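Local coordinates for protein tryptophanyl-tRNA synthetase (Thermus thermophilus, PDB 2EL7) that probably catalyses the ATP-dependent attachment of tryptophan to its cognate tRNA, as a homodimeric class I aminoacyl-tRNA synthetase, at residues A[20-23]-A[24-28]; A[212-215]-A[216-219]; A[241-244]-A[245-248]; A[271-274]-A[275-279]. One frame throughout, in Å; residues are numbered along the deposited sequence.

How the contacts relate
Along the chain the four contacts come in series, each within one helix: contact 1 on helix 16-33, contact 2 on 210-218, contact 3 on 239-247 and contact 4 on 267-294. Contact 1 belongs to the beta-alpha-beta unit of strands 4-8 and 37-41 and helix 16-33. The other three gather in a helical cluster about 23 to 27 Å from the centre of the chain. There helix 267-294 touches both others, the centre of contact 4 lying about 10 Å from contact 2 and 9 Å from contact 3. Leu-20 packs on Tyr-246 and Phe-247 (contacts 1 and 3, centres 18 Å apart), which probably ties the 'HIGH'-region helix to this cluster near predicted ATP-binding residues.

Contact 1: residues A[20-23]-A[24-28]; sequences LGAI and KQWVA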
# COMPACT_ATOMS: atom_id res chain seq x y z
N LEU A 20 -3.31 -34.03 -0.71
CA LEU A 20 -4.39 -34.72 -0.01
C LEU A 20 -5.34 -33.81 0.78
O LEU A 20 -6.47 -34.21 1.08
CB LEU A 20 -3.80 -35.77 0.93
CG LEU A 20 -3.16 -36.90 0.14
CD1 LEU A 20 -2.49 -37.91 1.06
CD2 LEU A 20 -4.25 -37.57 -0.70
N GLY A 21 -4.90 -32.60 1.11
CA GLY A 21 -5.74 -31.71 1.87
C GLY A 21 -6.37 -30.52 1.16
O GLY A 21 -7.52 -30.57 0.72
N ALA A 22 -5.61 -29.43 1.05
CA ALA A 22 -6.11 -28.20 0.45
C ALA A 22 -6.42 -28.27 -1.03
O ALA A 22 -7.44 -27.73 -1.47
CB ALA A 22 -5.10 -27.09 0.70
N ILE A 23 -5.55 -28.92 -1.80
CA ILE A 23 -5.74 -29.01 -3.23
C ILE A 23 -7.00 -29.77 -3.59
O ILE A 23 -7.77 -29.36 -4.46
CB ILE A 23 -4.49 -29.66 -3.90
CG1 ILE A 23 -3.30 -28.70 -3.81
CG2 ILE A 23 -4.75 -29.95 -5.38
CD1 ILE A 23 -2.02 -29.25 -4.37
N LYS A 24 -7.22 -30.89 -2.92
CA LYS A 24 -8.42 -31.67 -3.17
C LYS A 24 -9.64 -30.78 -2.94
O LYS A 24 -10.64 -30.90 -3.65
CB LYS A 24 -8.46 -32.89 -2.26
CG LYS A 24 -9.84 -33.53 -2.14
CD LYS A 24 -9.76 -34.95 -1.55
CE LYS A 24 -9.27 -35.97 -2.60
NZ LYS A 24 -7.97 -35.61 -3.27
N GLN A 25 -9.55 -29.86 -1.98
CA GLN A 25 -10.67 -28.99 -1.70
C GLN A 25 -10.81 -27.89 -2.74
O GLN A 25 -11.92 -27.53 -3.15
CB GLN A 25 -10.54 -28.40 -0.30
CG GLN A 25 -11.73 -27.57 0.12
CD GLN A 25 -11.56 -26.97 1.51
OE1 GLN A 25 -10.62 -26.21 1.77
NE2 GLN A 25 -12.48 -27.32 2.42
N TRP A 26 -9.67 -27.34 -3.15
CA TRP A 26 -9.66 -26.28 -4.16
C TRP A 26 -10.31 -26.81 -5.42
O TRP A 26 -11.07 -26.10 -6.08
CB TRP A 26 -8.22 -25.86 -4.49
CG TRP A 26 -7.52 -25.15 -3.39
CD1 TRP A 26 -8.08 -24.67 -2.23
CD2 TRP A 26 -6.14 -24.78 -3.35
NE1 TRP A 26 -7.13 -24.01 -1.49
CE2 TRP A 26 -5.93 -24.07 -2.15
CE3 TRP A 26 -5.05 -24.98 -4.22
CZ2 TRP A 26 -4.68 -23.55 -1.79
CZ3 TRP A 26 -3.81 -24.47 -3.86
CH2 TRP A 26 -3.64 -23.76 -2.66
N VAL A 27 -9.99 -28.05 -5.76
CA VAL A 27 -10.55 -28.70 -6.95
C VAL A 27 -12.07 -28.78 -6.81
O VAL A 27 -12.81 -28.50 -7.77
CB VAL A 27 -9.94 -30.13 -7.13
CG1 VAL A 27 -10.64 -30.85 -8.24
CG2 VAL A 27 -8.45 -30.03 -7.46
N ALA A 28 -12.55 -29.15 -5.62
CA ALA A 28 -14.00 -29.25 -5.39
C ALA A 28 -14.66 -27.89 -5.55
O ALA A 28 -15.74 -27.78 -6.14
CB ALA A 28 -14.33 -29.84 -3.98
O HOH W 1 -8.32 -25.97 0.65
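Ala-22 O receives Trp-26 N at 2.8 Å in its carbonyl plane and Ile-23 O receives Val-27 N at 2.9 Å, ordinary i to i+4 helical bonds, whereas one residue earlier, where the helix widens into a pi-type turn over 20-23, Gln-25 N is shared weakly between Gly-21 O and Ala-22 O. The indole of Trp-26 folds back over the carbonyl of Ala-22, its CG anti to its own carbonyl carbon (chi1 -69°), which sets one face above Ala-22 O, 3.1 Å from the ring plane and offset toward the rim. CB of Ala-22 adds an apolar touch at CE2, and CG1 of Ile-23 approaches CE3 at 4.1 Å. Helix 16-33 is the crossover of a beta-alpha-beta unit in the nucleotide-binding fold of class I synthetases; the indole also packs on Ser-6 and Ile-8 of strand 4-8 and meets Phe-39 of strand 37-41 edge-to-face. With the indole cut back to an alanine, Phe-39 would probably lose its edge-to-face partner and a gap would open between helix and sheet. A water donates to Ala-22 O and to Gln-25 OE1, while NE2 of that amide bonds to Leu-180 O. CG2 of Ile-23 meets CG2 of Val-27 at 4.2 Å.

Contact 2: residues A[212-215]-A[216-219]; sequences SIWQ and KIQH
Over one face of the Trp-214 indole stands the side-chain amide of Gln-218, nearly upright on it, with CD 3.8 Å above the ring plane and offset toward the rim, though its oxygen is modelled too close to the ring and the exact pose is doubtful. This is an i to i+4 pairing on the last turns of helix 210-218, which follows the KMSKS region in this class I synthetase. Ile-217 crosses the indole at about a right angle, its CB 4.2 Å from CE3. The indole reaches out from the helix with CG opposite the backbone N (chi1 180°), where it also meets Phe-275 and Arg-272 of helix 267-294. Replacing Trp-214 by an alanine would probably strip Phe-275 of its aromatic neighbour and leave Arg-272 and Ile-217 without the indole they pack on. CG2 of Ile-213 packs on CG1 of Ile-217 at 4.2 Å. Lys-216, extended beyond CG, runs past Ser-212, its NZ held by a salt bridge to Glu-208 and a hydrogen bond to Thr-203 O; Ser-212 OG bonds to the same carboxylate. His-219, the first residue to leave helical phi/psi, bonds to Gln-215 O twice, through its backbone N and through ring ND1, each at 3.0 Å, the oxygen lying 29° out of the imidazole plane.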
# COMPACT_ATOMS: atom_id res chain seq x y z
N SER A 212 13.90 -40.94 -5.81
CA SER A 212 14.00 -40.25 -4.54
C SER A 212 12.82 -40.57 -3.63
O SER A 212 12.99 -40.70 -2.42
CB SER A 212 14.11 -38.75 -4.74
OG SER A 212 14.25 -38.11 -3.49
N ILE A 213 11.63 -40.68 -4.21
CA ILE A 213 10.47 -41.02 -3.40
C ILE A 213 10.65 -42.44 -2.88
O ILE A 213 10.24 -42.77 -1.76
CB ILE A 213 9.17 -40.95 -4.23
CG1 ILE A 213 8.76 -39.48 -4.42
CG2 ILE A 213 8.07 -41.75 -3.56
CD1 ILE A 213 7.74 -39.26 -5.55
N TRP A 214 11.29 -43.28 -3.70
CA TRP A 214 11.53 -44.67 -3.32
C TRP A 214 12.38 -44.73 -2.07
O TRP A 214 11.99 -45.35 -1.07
CB TRP A 214 12.23 -45.41 -4.46
CG TRP A 214 12.54 -46.87 -4.17
CD1 TRP A 214 13.67 -47.56 -4.53
CD2 TRP A 214 11.69 -47.82 -3.51
NE1 TRP A 214 13.59 -48.87 -4.12
CE2 TRP A 214 12.38 -49.06 -3.49
CE3 TRP A 214 10.42 -47.75 -2.92
CZ2 TRP A 214 11.84 -50.22 -2.91
CZ3 TRP A 214 9.88 -48.90 -2.34
CH2 TRP A 214 10.59 -50.12 -2.34
N GLN A 215 13.55 -44.09 -2.12
CA GLN A 215 14.45 -44.11 -0.98
C GLN A 215 13.76 -43.67 0.31
O GLN A 215 14.05 -44.21 1.37
CB GLN A 215 15.69 -43.24 -1.25
CG GLN A 215 16.64 -43.82 -2.29
CD GLN A 215 17.14 -45.22 -1.93
OE1 GLN A 215 17.73 -45.43 -0.86
NE2 GLN A 215 16.90 -46.18 -2.82
N LYS A 216 12.85 -42.70 0.21
CA LYS A 216 12.14 -42.23 1.40
C LYS A 216 11.18 -43.28 1.97
O LYS A 216 11.04 -43.41 3.18
CB LYS A 216 11.40 -40.93 1.10
CG LYS A 216 12.34 -39.74 0.96
CD LYS A 216 11.58 -38.48 0.64
CE LYS A 216 12.50 -37.29 0.44
NZ LYS A 216 11.72 -36.08 0.01
N ILE A 217 10.53 -44.03 1.09
CA ILE A 217 9.61 -45.08 1.55
C ILE A 217 10.47 -46.17 2.17
O ILE A 217 10.15 -46.74 3.22
CB ILE A 217 8.83 -45.70 0.35
CG1 ILE A 217 8.14 -44.60 -0.45
CG2 ILE A 217 7.82 -46.71 0.85
CD1 ILE A 217 7.22 -43.77 0.37
N GLN A 218 11.58 -46.44 1.50
CA GLN A 218 12.55 -47.43 1.90
C GLN A 218 12.98 -47.20 3.34
O GLN A 218 13.16 -48.16 4.10
CB GLN A 218 13.78 -47.31 1.01
CG GLN A 218 14.68 -48.52 0.99
CD GLN A 218 14.07 -49.66 0.22
OE1 GLN A 218 13.53 -49.45 -0.88
NE2 GLN A 218 14.15 -50.87 0.77
N HIS A 219 13.13 -45.92 3.70
CA HIS A 219 13.57 -45.52 5.03
C HIS A 219 12.48 -45.10 6.00
O HIS A 219 12.79 -44.64 7.10
CB HIS A 219 14.60 -44.39 4.93
CG HIS A 219 15.94 -44.83 4.43
ND1 HIS A 219 16.14 -45.37 3.18
CD2 HIS A 219 17.17 -44.77 5.01
CE1 HIS A 219 17.43 -45.61 3.00
NE2 HIS A 219 18.07 -45.26 4.10

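Contact 3: residues A[241-244]-A[245-248]; sequences FTYL and SYFA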
# COMPACT_ATOMS: atom_id res chain seq x y z
N PHE A 241 1.72 -47.50 7.10
CA PHE A 241 0.34 -47.89 6.82
C PHE A 241 -0.59 -46.70 6.75
O PHE A 241 -1.74 -46.84 6.33
CB PHE A 241 -0.17 -48.88 7.87
CG PHE A 241 0.10 -50.31 7.51
CD1 PHE A 241 -0.81 -51.03 6.75
CD2 PHE A 241 1.30 -50.92 7.87
CE1 PHE A 241 -0.53 -52.34 6.35
CE2 PHE A 241 1.60 -52.23 7.48
CZ PHE A 241 0.68 -52.94 6.71
N THR A 242 -0.10 -45.53 7.16
CA THR A 242 -0.89 -44.30 7.10
C THR A 242 -0.89 -43.87 5.64
O THR A 242 -1.95 -43.64 5.04
CB THR A 242 -0.27 -43.20 7.97
OG1 THR A 242 -0.32 -43.59 9.35
CG2 THR A 242 -1.01 -41.89 7.81
N TYR A 243 0.31 -43.78 5.06
CA TYR A 243 0.45 -43.43 3.67
C TYR A 243 -0.29 -44.46 2.85
O TYR A 243 -1.06 -44.11 1.96
CB TYR A 243 1.92 -43.45 3.24
CG TYR A 243 2.77 -42.34 3.80
CD1 TYR A 243 4.12 -42.26 3.45
CD2 TYR A 243 2.25 -41.37 4.65
CE1 TYR A 243 4.93 -41.24 3.94
CE2 TYR A 243 3.06 -40.33 5.14
CZ TYR A 243 4.41 -40.28 4.78
OH TYR A 243 5.25 -39.32 5.29
N LEU A 244 -0.07 -45.74 3.16
CA LEU A 244 -0.74 -46.80 2.42
C LEU A 244 -2.24 -46.54 2.33
O LEU A 244 -2.87 -46.77 1.30
CB LEU A 244 -0.49 -48.16 3.08
CG LEU A 244 -1.08 -49.39 2.38
CD1 LEU A 244 -0.31 -49.65 1.09
CD2 LEU A 244 -0.99 -50.61 3.29
N SER A 245 -2.81 -46.06 3.43
CA SER A 245 -4.24 -45.77 3.52
C SER A 245 -4.68 -44.68 2.54
O SER A 245 -5.77 -44.73 1.95
CB SER A 245 -4.57 -45.33 4.94
OG SER A 245 -4.01 -46.26 5.86
N TYR A 246 -3.81 -43.68 2.38
CA TYR A 246 -4.06 -42.56 1.49
C TYR A 246 -4.14 -42.97 0.03
O TYR A 246 -4.93 -42.40 -0.72
CB TYR A 246 -2.92 -41.55 1.60
CG TYR A 246 -2.73 -40.90 2.95
CD1 TYR A 246 -1.53 -40.27 3.26
CD2 TYR A 246 -3.76 -40.87 3.90
CE1 TYR A 246 -1.35 -39.61 4.47
CE2 TYR A 246 -3.58 -40.22 5.13
CZ TYR A 246 -2.37 -39.60 5.40
OH TYR A 246 -2.15 -38.97 6.62
N PHE A 247 -3.34 -43.97 -0.37
CA PHE A 247 -3.27 -44.37 -1.78
C PHE A 247 -3.64 -45.76 -2.27
O PHE A 247 -3.41 -46.06 -3.44
CB PHE A 247 -1.87 -44.09 -2.28
CG PHE A 247 -1.39 -42.73 -1.93
CD1 PHE A 247 -0.53 -42.55 -0.84
CD2 PHE A 247 -1.84 -41.63 -2.65
CE1 PHE A 247 -0.14 -41.28 -0.47
CE2 PHE A 247 -1.46 -40.35 -2.29
CZ PHE A 247 -0.60 -40.16 -1.19
N ALA A 248 -4.20 -46.60 -1.41
CA ALA A 248 -4.57 -47.95 -1.83
C ALA A 248 -5.94 -48.27 -1.25
O ALA A 248 -6.27 -47.83 -0.14
CB ALA A 248 -3.54 -48.95 -1.37
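Tyr-246 lies back along Thr-242 and across Tyr-243 in a local side-chain contact on the final turns of helix 239-247, which lies between the nucleotide-binding fold (helix 16-33) and helix 267-294 of this class I synthetase, beside the predicted ATP-binding residues Val-187 and Met-196. CG2 of Thr-242 reaches the phenol end of the Tyr-246 ring, 3.6 Å from CZ, and the two side chains run side by side in the same direction. Nearer the backbone, Thr-242 O sits 3.4 Å above one face of that ring, offset toward the rim; it also accepts Tyr-246 N. A first torsion that turns CG away from the carbonyl carbon (chi1 -62°) brings the ring there. Tyr-243 meets it obliquely, CD2 to CE1 at 4.0 Å, and anchors its own hydroxyl on Pro-188 O. Phe-247 has CB of Tyr-246 over one ring face, while its CD1 approaches Tyr-243 O. Ser-245 N reaches Phe-241 O at 3.2 Å from 52° above the carbonyl plane; Ser-245 OG is modelled implausibly close to the same oxygen, and the detail of that bond is doubtful. Ala-248, the first residue to leave helical geometry, bonds weakly through N to Leu-244 O. Around the helix, Leu-20 packs on Tyr-246 and Phe-247, helix 250-261 lies against Phe-241, Leu-244 and Ala-248, and helix 267-294 places Leu-274 against Tyr-243, and Leu-278 and Ala-281 against Phe-247.

Contact 4: residues A[271-274]-A[275-279]; sequences KRIL and FDHLM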
# COMPACT_ATOMS: atom_id res chain seq x y z
N LYS A 271 6.15 -51.76 1.56
CA LYS A 271 6.75 -50.57 0.98
C LYS A 271 6.60 -50.50 -0.54
O LYS A 271 6.37 -49.42 -1.09
CB LYS A 271 8.22 -50.50 1.39
CG LYS A 271 8.38 -50.22 2.88
CD LYS A 271 9.83 -50.23 3.31
CE LYS A 271 9.99 -49.68 4.72
NZ LYS A 271 11.36 -49.86 5.23
N ARG A 272 6.72 -51.64 -1.20
CA ARG A 272 6.57 -51.71 -2.65
C ARG A 272 5.10 -51.55 -3.03
O ARG A 272 4.78 -50.97 -4.07
CB ARG A 272 7.07 -53.05 -3.19
CG ARG A 272 8.51 -53.39 -2.84
CD ARG A 272 9.47 -53.19 -4.01
NE ARG A 272 9.03 -53.86 -5.23
CZ ARG A 272 9.83 -54.23 -6.23
NH1 ARG A 272 11.14 -54.02 -6.16
NH2 ARG A 272 9.32 -54.81 -7.31
N ILE A 273 4.19 -52.07 -2.20
CA ILE A 273 2.77 -51.93 -2.51
C ILE A 273 2.45 -50.44 -2.37
O ILE A 273 1.71 -49.87 -3.18
CB ILE A 273 1.85 -52.68 -1.55
CG1 ILE A 273 2.14 -54.18 -1.57
CG2 ILE A 273 0.40 -52.42 -1.94
CD1 ILE A 273 1.47 -54.94 -2.69
N LEU A 274 3.02 -49.81 -1.34
CA LEU A 274 2.83 -48.39 -1.10
C LEU A 274 3.38 -47.56 -2.27
O LEU A 274 2.70 -46.71 -2.83
CB LEU A 274 3.54 -47.96 0.19
CG LEU A 274 3.61 -46.44 0.40
CD1 LEU A 274 2.19 -45.84 0.45
CD2 LEU A 274 4.38 -46.15 1.67
N PHE A 275 4.63 -47.83 -2.63
CA PHE A 275 5.29 -47.15 -3.73
C PHE A 275 4.47 -47.25 -5.02
O PHE A 275 4.06 -46.23 -5.58
CB PHE A 275 6.68 -47.74 -3.94
CG PHE A 275 7.45 -47.11 -5.06
CD1 PHE A 275 7.95 -45.83 -4.94
CD2 PHE A 275 7.67 -47.81 -6.24
CE1 PHE A 275 8.66 -45.24 -5.99
CE2 PHE A 275 8.38 -47.23 -7.30
CZ PHE A 275 8.88 -45.94 -7.17
N ASP A 276 4.23 -48.47 -5.50
CA ASP A 276 3.46 -48.64 -6.73
C ASP A 276 2.15 -47.84 -6.73
O ASP A 276 1.80 -47.19 -7.73
CB ASP A 276 3.14 -50.12 -7.00
CG ASP A 276 4.38 -50.96 -7.19
OD1 ASP A 276 5.35 -50.41 -7.78
OD2 ASP A 276 4.39 -52.14 -6.77
N HIS A 277 1.43 -47.92 -5.61
CA HIS A 277 0.15 -47.22 -5.49
C HIS A 277 0.37 -45.72 -5.42
O HIS A 277 -0.43 -44.95 -5.93
CB HIS A 277 -0.60 -47.73 -4.26
CG HIS A 277 -1.35 -49.01 -4.51
ND1 HIS A 277 -2.70 -49.03 -4.82
CD2 HIS A 277 -0.93 -50.29 -4.57
CE1 HIS A 277 -3.07 -50.28 -5.06
NE2 HIS A 277 -2.02 -51.06 -4.92
N LEU A 278 1.47 -45.31 -4.80
CA LEU A 278 1.76 -43.90 -4.69
C LEU A 278 2.06 -43.33 -6.08
O LEU A 278 1.45 -42.34 -6.46
CB LEU A 278 2.92 -43.66 -3.74
CG LEU A 278 3.37 -42.20 -3.68
CD1 LEU A 278 2.17 -41.33 -3.31
CD2 LEU A 278 4.51 -42.05 -2.69
N MET A 279 2.96 -43.97 -6.82
CA MET A 279 3.35 -43.54 -8.17
C MET A 279 2.19 -43.56 -9.15
O MET A 279 2.16 -42.79 -10.11
CB MET A 279 4.46 -44.42 -8.75
CG MET A 279 5.82 -44.30 -8.07
SD MET A 279 6.23 -42.58 -7.68
CE MET A 279 6.23 -41.84 -9.29
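CG2 of Ile-273 lies against the imidazole of His-277, 3.6 Å from CD2, the two side chains running alongside each other and pointing the same way. At the edge of that ring, near its plane, Ile-273 O comes within 3.0 Å of CD2, and it also accepts His-277 N at 3.1 Å. The first torsion of His-277 (chi1 -82°) swings CG away from its own carbonyl carbon and brings the CD2 edge of the ring to Ile-273 O. The other side of the imidazole, ND1, bonds weakly to Phe-247 O. Helix 267-294, the long helix that helices 210-218 and 239-247 pack against, is a regular i to i+4 ladder here; Phe-275 N to Lys-271 O measures 2.8 Å and Leu-278 N to Leu-274 O 2.7 Å. Asp-276 N bonds to Arg-272 O, which OD2 of Asp-276 also approaches to 3.0 Å, two acceptors with no bond; OD2 lies 5.2 Å from Arg-272 NE, where the opposite charges may attract weakly, though they do not touch. Phe-275 has CG of Met-279 over one ring face, 3.5 Å above its plane. Further out, Leu-274 packs on Ile-217 and Leu-240, Leu-278 on Ile-213, and Lys-271 NZ bonds to Gln-218 O.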